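Local coordinates for protein flap endonuclease 1 (Desulfurococcus amylolyticus, PDB 3ORY) that probably cleaves 5' flaps from branched DNA as a structure-specific nuclease of the FEN1/XPG family, at residues A45-I53 and I68-R78; E99-R107 and L247-G255. One frame throughout, in Å; residues are numbered along the deposited sequence.

Overall arrangement
Interaction 1 and interaction 2 have centres about 22 Å apart, and they meet directly where Tyr47 packs against Glu104. Interaction 1 (45-53 with 68-78) is a buried, mostly apolar crossing of two helices that are close in sequence, and one hydroxyl bond ties it. Interaction 2 (99-107 with 247-255) is only partly buried. It joins the start of helix 102-125 to a loop from far along the chain, and it relies on charges, carbonyl oxygens and water. Segments 45-53, 68-78 and 99-107 all belong to the XPG N-terminal domain. Each contact has a glycine where a side chain would collide: Gly74 with the Phe49 ring, Gly248 with Arg103.

Interaction 1: residues A45-I53 and I68-R78; sequences ALYQFLAAI and ITSHLSGLFYR
The Phe49 ring lies flat on the backbone of helix 70-84. Gly74 and the N of Leu75 cover one face, with Gly74 CA 3.7 Å from the ring centroid of Phe49, a CH-pi contact. The opposite face carries the O of Ala45, one turn back in its own helix. The His71 ring has Leu72 CG over one face and Ile68 C at its edge, in plane. Phe49 CG stands anti to its carbonyl carbon (chi1 -57°), which turns the ring toward the second helix. A CB on Gly74 would run into this ring, so the glycine permits the close approach. The helix axes come within 7.6 Å and cross at 111°. Leu75 CD1 touches Phe49 CE2 at 3.9 Å, and Arg78 meets the ring with its CB and CG. The guanidinium of Arg78 bonds elsewhere, to the O of Ser205. With an alanine at Phe49, the face of Gly74 would probably be left uncovered, and Leu75 and the aliphatic part of Arg78 would lose the ring they pack on. Leu50 CD2 lies against Ile68 CG2 at 3.8 Å and also reaches His71 CB. Ser70 OG donates to the O of Ile53 at 2.7 Å, tilted 27° from the carbonyl plane, and is also bonded to the N of Leu61. Helix 143-156 packs on the pair through Ala149, which touches Leu46 and Leu75, and Met145, which touches Leu50 and His71. Strand 88-93 of the central sheet adds Tyr91, against Ala45 and Leu75, and Phe93, against Leu46.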
loop_
_atom_site.group_PDB
_atom_site.type_symbol
_atom_site.label_atom_id
_atom_site.label_comp_id
_atom_site.label_asym_id
_atom_site.label_seq_id
_atom_site.Cartn_x
_atom_site.Cartn_y
_atom_site.Cartn_z
ATOM N N ALA A 45 0.515 -3.539 0.177
ATOM C CA ALA A 45 1.557 -4.061 1.060
ATOM C C ALA A 45 2.552 -4.922 0.297
ATOM O O ALA A 45 3.752 -4.780 0.482
ATOM C CB ALA A 45 0.949 -4.847 2.252
ATOM N N LEU A 46 2.062 -5.809 -0.565
ATOM C CA LEU A 46 2.964 -6.692 -1.307
ATOM C C LEU A 46 3.871 -5.897 -2.237
ATOM O O LEU A 46 5.043 -6.224 -2.385
ATOM C CB LEU A 46 2.181 -7.781 -2.077
ATOM C CG LEU A 46 1.388 -8.754 -1.192
ATOM C CD1 LEU A 46 0.612 -9.791 -2.027
ATOM C CD2 LEU A 46 2.284 -9.458 -0.187
ATOM N N TYR A 47 3.328 -4.847 -2.852
ATOM C CA TYR A 47 4.126 -3.930 -3.659
ATOM C C TYR A 47 5.194 -3.200 -2.841
ATOM O O TYR A 47 6.330 -3.022 -3.314
ATOM C CB TYR A 47 3.227 -2.935 -4.421
ATOM C CG TYR A 47 2.813 -3.470 -5.779
ATOM C CD1 TYR A 47 3.782 -3.807 -6.736
ATOM C CD2 TYR A 47 1.475 -3.671 -6.101
ATOM C CE1 TYR A 47 3.427 -4.305 -7.978
ATOM C CE2 TYR A 47 1.101 -4.188 -7.362
ATOM C CZ TYR A 47 2.087 -4.493 -8.282
ATOM O OH TYR A 47 1.757 -5.000 -9.513
ATOM N N GLN A 48 4.838 -2.784 -1.622
ATOM C CA GLN A 48 5.822 -2.142 -0.733
ATOM C C GLN A 48 6.987 -3.080 -0.416
ATOM O O GLN A 48 8.154 -2.671 -0.492
ATOM C CB GLN A 48 5.191 -1.638 0.567
ATOM C CG GLN A 48 4.099 -0.591 0.398
ATOM C CD GLN A 48 4.427 0.480 -0.637
ATOM O OE1 GLN A 48 5.544 1.018 -0.686
ATOM N NE2 GLN A 48 3.437 0.816 -1.456
ATOM N N PHE A 49 6.660 -4.331 -0.089
ATOM C CA PHE A 49 7.678 -5.344 0.217
ATOM C C PHE A 49 8.557 -5.653 -0.998
ATOM O O PHE A 49 9.783 -5.820 -0.876
ATOM C CB PHE A 49 7.020 -6.626 0.729
ATOM C CG PHE A 49 6.158 -6.425 1.952
ATOM C CD1 PHE A 49 6.523 -5.520 2.946
ATOM C CD2 PHE A 49 4.990 -7.175 2.122
ATOM C CE1 PHE A 49 5.726 -5.329 4.087
ATOM C CE2 PHE A 49 4.189 -7.003 3.261
ATOM C CZ PHE A 49 4.559 -6.083 4.247
ATOM N N LEU A 50 7.931 -5.720 -2.170
ATOM C CA LEU A 50 8.664 -5.947 -3.411
ATOM C C LEU A 50 9.712 -4.866 -3.664
ATOM O O LEU A 50 10.818 -5.166 -4.118
ATOM C CB LEU A 50 7.706 -6.064 -4.608
ATOM C CG LEU A 50 6.931 -7.372 -4.750
ATOM C CD1 LEU A 50 5.868 -7.266 -5.864
ATOM C CD2 LEU A 50 7.874 -8.545 -5.024
ATOM N N ALA A 51 9.372 -3.620 -3.339
ATOM C CA ALA A 51 10.268 -2.491 -3.551
ATOM C C ALA A 51 11.286 -2.299 -2.417
ATOM O O ALA A 51 12.426 -1.895 -2.663
ATOM C CB ALA A 51 9.452 -1.202 -3.751
ATOM N N ALA A 52 10.877 -2.575 -1.180
ATOM C CA ALA A 52 11.700 -2.212 -0.011
ATOM C C ALA A 52 12.650 -3.319 0.456
ATOM O O ALA A 52 13.694 -3.038 1.056
ATOM C CB ALA A 52 10.811 -1.744 1.149
ATOM N N ILE A 53 12.289 -4.569 0.194
ATOM C CA ILE A 53 13.090 -5.689 0.663
ATOM C C ILE A 53 13.981 -6.222 -0.459
ATOM O O ILE A 53 13.506 -6.827 -1.417
ATOM C CB ILE A 53 12.207 -6.759 1.337
ATOM C CG1 ILE A 53 11.518 -6.117 2.552
ATOM C CG2 ILE A 53 13.041 -7.960 1.781
ATOM C CD1 ILE A 53 10.272 -6.782 2.954
ATOM N N ILE A 68 11.328 -14.634 -7.223
ATOM C CA ILE A 68 11.331 -13.502 -6.284
ATOM C C ILE A 68 10.614 -13.884 -4.983
ATOM O O ILE A 68 9.557 -14.499 -5.014
ATOM C CB ILE A 68 10.730 -12.221 -6.922
ATOM C CG1 ILE A 68 11.595 -11.781 -8.113
ATOM C CG2 ILE A 68 10.599 -11.072 -5.882
ATOM C CD1 ILE A 68 11.009 -10.621 -8.953
ATOM N N THR A 69 11.221 -13.558 -3.839
ATOM C CA THR A 69 10.620 -13.899 -2.545
ATOM C C THR A 69 10.450 -12.683 -1.639
ATOM O O THR A 69 9.962 -12.816 -0.517
ATOM C CB THR A 69 11.443 -14.963 -1.795
ATOM O OG1 THR A 69 12.783 -14.500 -1.690
ATOM C CG2 THR A 69 11.424 -16.303 -2.534
ATOM N N SER A 70 10.825 -11.504 -2.141
ATOM C CA SER A 70 10.761 -10.246 -1.376
ATOM C C SER A 70 9.402 -9.999 -0.712
ATOM O O SER A 70 9.333 -9.519 0.422
ATOM C CB SER A 70 11.132 -9.047 -2.263
ATOM O OG SER A 70 12.516 -9.067 -2.597
ATOM N N HIS A 71 8.332 -10.341 -1.422
ATOM C CA HIS A 71 6.966 -10.099 -0.956
ATOM C C HIS A 71 6.621 -10.981 0.240
ATOM O O HIS A 71 5.935 -10.540 1.165
ATOM C CB HIS A 71 5.970 -10.347 -2.098
ATOM C CG HIS A 71 6.042 -11.724 -2.668
ATOM N ND1 HIS A 71 7.197 -12.244 -3.210
ATOM C CD2 HIS A 71 5.105 -12.692 -2.780
ATOM C CE1 HIS A 71 6.969 -13.477 -3.626
ATOM N NE2 HIS A 71 5.705 -13.768 -3.384
ATOM N N LEU A 72 7.115 -12.217 0.220
ATOM C CA LEU A 72 6.896 -13.159 1.316
ATOM C C LEU A 72 7.736 -12.816 2.536
ATOM O O LEU A 72 7.282 -12.991 3.661
ATOM C CB LEU A 72 7.202 -14.601 0.878
ATOM C CG LEU A 72 6.333 -15.157 -0.241
ATOM C CD1 LEU A 72 6.820 -16.529 -0.682
ATOM C CD2 LEU A 72 4.846 -15.199 0.153
ATOM N N SER A 73 8.959 -12.345 2.305
ATOM C CA SER A 73 9.843 -11.933 3.383
ATOM C C SER A 73 9.260 -10.740 4.138
ATOM O O SER A 73 9.152 -10.758 5.368
ATOM C CB SER A 73 11.222 -11.582 2.833
ATOM O OG SER A 73 12.117 -11.344 3.888
ATOM N N GLY A 74 8.876 -9.712 3.391
ATOM C CA GLY A 74 8.159 -8.574 3.962
ATOM C C GLY A 74 6.900 -8.967 4.701
ATOM O O GLY A 74 6.693 -8.563 5.854
ATOM N N LEU A 75 6.059 -9.771 4.056
ATOM C CA LEU A 75 4.809 -10.153 4.670
ATOM C C LEU A 75 5.036 -10.900 5.995
ATOM O O LEU A 75 4.340 -10.658 6.973
ATOM C CB LEU A 75 3.970 -10.996 3.713
ATOM C CG LEU A 75 2.503 -11.234 4.078
ATOM C CD1 LEU A 75 1.718 -9.934 4.127
ATOM C CD2 LEU A 75 1.880 -12.162 3.053
ATOM N N PHE A 76 6.004 -11.805 6.007
ATOM C CA PHE A 76 6.339 -12.547 7.215
ATOM C C PHE A 76 6.857 -11.635 8.330
ATOM O O PHE A 76 6.233 -11.515 9.386
ATOM C CB PHE A 76 7.357 -13.643 6.882
ATOM C CG PHE A 76 7.759 -14.498 8.062
ATOM C CD1 PHE A 76 6.820 -15.292 8.727
ATOM C CD2 PHE A 76 9.089 -14.537 8.482
ATOM C CE1 PHE A 76 7.210 -16.098 9.815
ATOM C CE2 PHE A 76 9.485 -15.341 9.562
ATOM C CZ PHE A 76 8.544 -16.122 10.223
ATOM N N TYR A 77 7.979 -10.977 8.080
ATOM C CA TYR A 77 8.661 -10.218 9.125
ATOM C C TYR A 77 7.905 -8.972 9.579
ATOM O O TYR A 77 7.887 -8.667 10.768
ATOM C CB TYR A 77 10.103 -9.887 8.717
ATOM C CG TYR A 77 10.984 -11.120 8.676
ATOM C CD1 TYR A 77 11.324 -11.801 9.856
ATOM C CD2 TYR A 77 11.486 -11.609 7.467
ATOM C CE1 TYR A 77 12.135 -12.941 9.828
ATOM C CE2 TYR A 77 12.307 -12.750 7.433
ATOM C CZ TYR A 77 12.617 -13.407 8.614
ATOM O OH TYR A 77 13.413 -14.530 8.584
ATOM N N ARG A 78 7.277 -8.265 8.637
ATOM C CA ARG A 78 6.516 -7.067 8.981
ATOM C C ARG A 78 5.256 -7.410 9.768
ATOM O O ARG A 78 4.914 -6.708 10.722
ATOM C CB ARG A 78 6.165 -6.255 7.732
ATOM C CG ARG A 78 5.264 -5.040 7.976
ATOM C CD ARG A 78 5.931 -4.007 8.893
ATOM N NE ARG A 78 7.253 -3.601 8.410
ATOM C CZ ARG A 78 7.859 -2.467 8.755
ATOM N NH1 ARG A 78 7.260 -1.612 9.571
ATOM N NH2 ARG A 78 9.058 -2.179 8.270
#

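Interaction 2: residues E99-R107 and L247-G255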
loop_
_atom_site.group_PDB
_atom_site.type_symbol
_atom_site.label_atom_id
_atom_site.label_comp_id
_atom_site.label_asym_id
_atom_site.label_seq_id
_atom_site.Cartn_x
_atom_site.Cartn_y
_atom_site.Cartn_z
ATOM N N GLU A 99 -2.543 -8.637 -12.193
ATOM C CA GLU A 99 -2.299 -8.431 -13.632
ATOM C C GLU A 99 -3.392 -7.618 -14.309
ATOM O O GLU A 99 -3.194 -7.124 -15.417
ATOM C CB GLU A 99 -2.139 -9.761 -14.384
ATOM C CG GLU A 99 -0.942 -10.603 -13.918
ATOM C CD GLU A 99 -1.305 -11.556 -12.791
ATOM O OE1 GLU A 99 -2.326 -11.323 -12.099
ATOM O OE2 GLU A 99 -0.578 -12.552 -12.599
ATOM N N LEU A 100 -4.545 -7.477 -13.656
ATOM C CA LEU A 100 -5.673 -6.800 -14.278
ATOM C C LEU A 100 -6.074 -5.541 -13.514
ATOM O O LEU A 100 -7.189 -5.056 -13.663
ATOM C CB LEU A 100 -6.863 -7.765 -14.422
ATOM C CG LEU A 100 -6.577 -9.048 -15.215
ATOM C CD1 LEU A 100 -7.812 -9.947 -15.219
ATOM C CD2 LEU A 100 -6.114 -8.727 -16.649
ATOM N N LYS A 101 -5.152 -5.020 -12.705
ATOM C CA LYS A 101 -5.362 -3.782 -11.963
ATOM C C LYS A 101 -4.771 -2.637 -12.776
ATOM O O LYS A 101 -3.549 -2.430 -12.773
ATOM C CB LYS A 101 -4.677 -3.869 -10.597
ATOM C CG LYS A 101 -5.353 -4.853 -9.623
ATOM C CD LYS A 101 -6.701 -4.294 -9.185
ATOM C CE LYS A 101 -6.541 -3.161 -8.183
ATOM N NZ LYS A 101 -7.887 -2.554 -7.938
ATOM N N ALA A 102 -5.629 -1.893 -13.465
ATOM C CA ALA A 102 -5.157 -0.946 -14.477
ATOM C C ALA A 102 -4.307 0.199 -13.910
ATOM O O ALA A 102 -3.293 0.563 -14.498
ATOM C CB ALA A 102 -6.326 -0.411 -15.306
ATOM N N ARG A 103 -4.706 0.754 -12.770
ATOM C CA ARG A 103 -3.925 1.835 -12.187
ATOM C C ARG A 103 -2.557 1.339 -11.681
ATOM O O ARG A 103 -1.537 1.984 -11.931
ATOM C CB ARG A 103 -4.706 2.601 -11.108
ATOM C CG ARG A 103 -3.894 3.713 -10.399
ATOM C CD ARG A 103 -3.501 4.864 -11.347
ATOM N NE ARG A 103 -2.953 5.992 -10.597
ATOM C CZ ARG A 103 -2.645 7.179 -11.116
ATOM N NH1 ARG A 103 -2.170 8.147 -10.328
ATOM N NH2 ARG A 103 -2.817 7.410 -12.407
ATOM N N GLU A 104 -2.528 0.193 -10.999
ATOM C CA GLU A 104 -1.251 -0.347 -10.515
ATOM C C GLU A 104 -0.293 -0.570 -11.673
ATOM O O GLU A 104 0.905 -0.329 -11.547
ATOM C CB GLU A 104 -1.429 -1.673 -9.763
ATOM C CG GLU A 104 -2.066 -1.543 -8.397
ATOM C CD GLU A 104 -2.318 -2.903 -7.746
ATOM O OE1 GLU A 104 -2.059 -3.962 -8.381
ATOM O OE2 GLU A 104 -2.786 -2.910 -6.600
ATOM N N ILE A 105 -0.819 -1.044 -12.798
ATOM C CA ILE A 105 0.037 -1.335 -13.957
ATOM C C ILE A 105 0.562 -0.041 -14.573
ATOM O O ILE A 105 1.733 0.042 -14.960
ATOM C CB ILE A 105 -0.696 -2.191 -15.004
ATOM C CG1 ILE A 105 -0.888 -3.617 -14.463
ATOM C CG2 ILE A 105 0.066 -2.191 -16.353
ATOM C CD1 ILE A 105 -1.997 -4.355 -15.138
ATOM N N GLU A 106 -0.308 0.965 -14.667
ATOM C CA GLU A 106 0.091 2.277 -15.166
ATOM C C GLU A 106 1.135 2.936 -14.246
ATOM O O GLU A 106 2.085 3.576 -14.731
ATOM C CB GLU A 106 -1.133 3.189 -15.337
ATOM C CG GLU A 106 -0.812 4.582 -15.917
ATOM C CD GLU A 106 -0.372 5.591 -14.864
ATOM O OE1 GLU A 106 -0.570 5.339 -13.657
ATOM O OE2 GLU A 106 0.166 6.658 -15.237
ATOM N N ARG A 107 0.943 2.794 -12.929
ATOM C CA ARG A 107 1.890 3.328 -11.948
ATOM C C ARG A 107 3.251 2.662 -12.102
ATOM O O ARG A 107 4.273 3.341 -12.158
ATOM C CB ARG A 107 1.387 3.158 -10.505
ATOM C CG ARG A 107 0.195 4.046 -10.141
ATOM C CD ARG A 107 0.230 5.322 -10.953
ATOM N NE ARG A 107 1.047 6.348 -10.351
ATOM C CZ ARG A 107 1.398 7.482 -10.946
ATOM N NH1 ARG A 107 1.041 7.748 -12.203
ATOM N NH2 ARG A 107 2.135 8.351 -10.275
ATOM N N LEU A 247 -6.219 12.722 -11.185
ATOM C CA LEU A 247 -4.919 12.068 -11.077
ATOM C C LEU A 247 -4.888 10.702 -11.781
ATOM O O LEU A 247 -3.851 10.302 -12.332
ATOM C CB LEU A 247 -4.504 11.955 -9.605
ATOM C CG LEU A 247 -4.353 13.288 -8.854
ATOM C CD1 LEU A 247 -3.917 13.014 -7.410
ATOM C CD2 LEU A 247 -3.349 14.206 -9.555
ATOM N N GLY A 248 -6.020 10.005 -11.771
ATOM C CA GLY A 248 -6.147 8.736 -12.470
ATOM C C GLY A 248 -6.520 7.562 -11.581
ATOM O O GLY A 248 -5.861 7.306 -10.573
ATOM N N THR A 249 -7.577 6.842 -11.966
ATOM C CA THR A 249 -8.075 5.679 -11.217
ATOM C C THR A 249 -8.016 4.437 -12.105
ATOM O O THR A 249 -7.607 4.526 -13.263
ATOM C CB THR A 249 -9.540 5.891 -10.776
ATOM O OG1 THR A 249 -10.383 5.890 -11.936
ATOM C CG2 THR A 249 -9.710 7.239 -10.039
ATOM N N ASP A 250 -8.436 3.282 -11.583
ATOM C CA ASP A 250 -8.558 2.078 -12.418
ATOM C C ASP A 250 -9.423 2.316 -13.652
ATOM O O ASP A 250 -9.234 1.673 -14.685
ATOM C CB ASP A 250 -9.180 0.915 -11.620
ATOM C CG ASP A 250 -8.183 0.219 -10.721
ATOM O OD1 ASP A 250 -6.960 0.208 -11.036
ATOM O OD2 ASP A 250 -8.631 -0.353 -9.705
ATOM N N TYR A 251 -10.372 3.247 -13.544
ATOM C CA TYR A 251 -11.326 3.512 -14.627
ATOM C C TYR A 251 -10.814 4.543 -15.643
ATOM O O TYR A 251 -11.460 4.799 -16.654
ATOM C CB TYR A 251 -12.677 3.935 -14.029
ATOM C CG TYR A 251 -13.171 2.892 -13.063
ATOM C CD1 TYR A 251 -13.734 1.704 -13.526
ATOM C CD2 TYR A 251 -12.997 3.054 -11.691
ATOM C CE1 TYR A 251 -14.141 0.702 -12.641
ATOM C CE2 TYR A 251 -13.407 2.070 -10.796
ATOM C CZ TYR A 251 -13.979 0.902 -11.278
ATOM O OH TYR A 251 -14.387 -0.063 -10.406
ATOM N N ASN A 252 -9.668 5.146 -15.339
ATOM C CA ASN A 252 -9.006 6.118 -16.219
ATOM C C ASN A 252 -7.543 6.233 -15.773
ATOM O O ASN A 252 -7.147 7.240 -15.211
ATOM C CB ASN A 252 -9.742 7.486 -16.236
ATOM C CG ASN A 252 -9.606 8.279 -14.925
ATOM O OD1 ASN A 252 -9.788 7.742 -13.813
ATOM N ND2 ASN A 252 -9.304 9.580 -15.057
ATOM N N PRO A 253 -6.747 5.166 -16.005
ATOM C CA PRO A 253 -5.430 5.007 -15.359
ATOM C C PRO A 253 -4.394 6.105 -15.632
ATOM O O PRO A 253 -3.511 6.341 -14.796
ATOM C CB PRO A 253 -4.920 3.644 -15.866
ATOM C CG PRO A 253 -5.935 3.106 -16.792
ATOM C CD PRO A 253 -7.126 4.008 -16.845
ATOM N N ASP A 254 -4.507 6.782 -16.769
ATOM C CA ASP A 254 -3.569 7.854 -17.109
ATOM C C ASP A 254 -3.930 9.218 -16.511
ATOM O O ASP A 254 -3.114 10.142 -16.535
ATOM C CB ASP A 254 -3.422 7.969 -18.626
ATOM C CG ASP A 254 -2.861 6.704 -19.247
ATOM O OD1 ASP A 254 -2.010 6.049 -18.606
ATOM O OD2 ASP A 254 -3.268 6.368 -20.378
ATOM N N GLY A 255 -5.140 9.335 -15.967
ATOM C CA GLY A 255 -5.652 10.626 -15.500
ATOM C C GLY A 255 -5.678 11.664 -16.611
ATOM O O GLY A 255 -5.904 11.338 -17.781
HETATM O O HOH W 1 -1.114 10.833 -11.515
HETATM O O HOH W 2 -4.989 -0.579 -9.552
#
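The O of Gly248 lies 3.1 Å from the guanidinium plane of Arg103, over one face, and receives no hydrogen bond from NE. The contact joins the start of helix 102-125 to the loop between helices 237-247 and 261-271, consistent with the helix-three-turn-helix DNA-binding motif of FEN1 nucleases. Two type I beta turns build this loop, Thr249 to Asn252 and Asn252 to Gly255. A CB on Gly248 would run into Arg103 NH2, and its positive phi also favours glycine. Arg107 CD covers the opposite guanidinium face. In the plane, Arg103 NH2 donates to the O of Pro253 at 2.7 Å. The same NH2 bonds weakly to the O of Leu247. Water 1 bridges Arg103 NH1 and that Leu247 oxygen. Arg103 NE bonds to the O of Gly12, so the group is gripped from several sides. Glu106 OE1 lies well out of the Arg103 guanidinium plane and contributes charge alone, while Arg107 NH1 bonds it at 3.2 Å. Pro253 packs its CG on Ala102 CB at 3.8 Å. Lys101, bent at chi2 and chi3, sets NZ 2.9 Å from Asp250 OD2, a salt bridge on the syn side, and is paired more strongly with Asp94. Asp250 OD1 accepts from the N of Arg103 at 2.9 Å and 162°. Water 2 donates to the same OD1 at 2.6 Å and accepts from the N of Glu104.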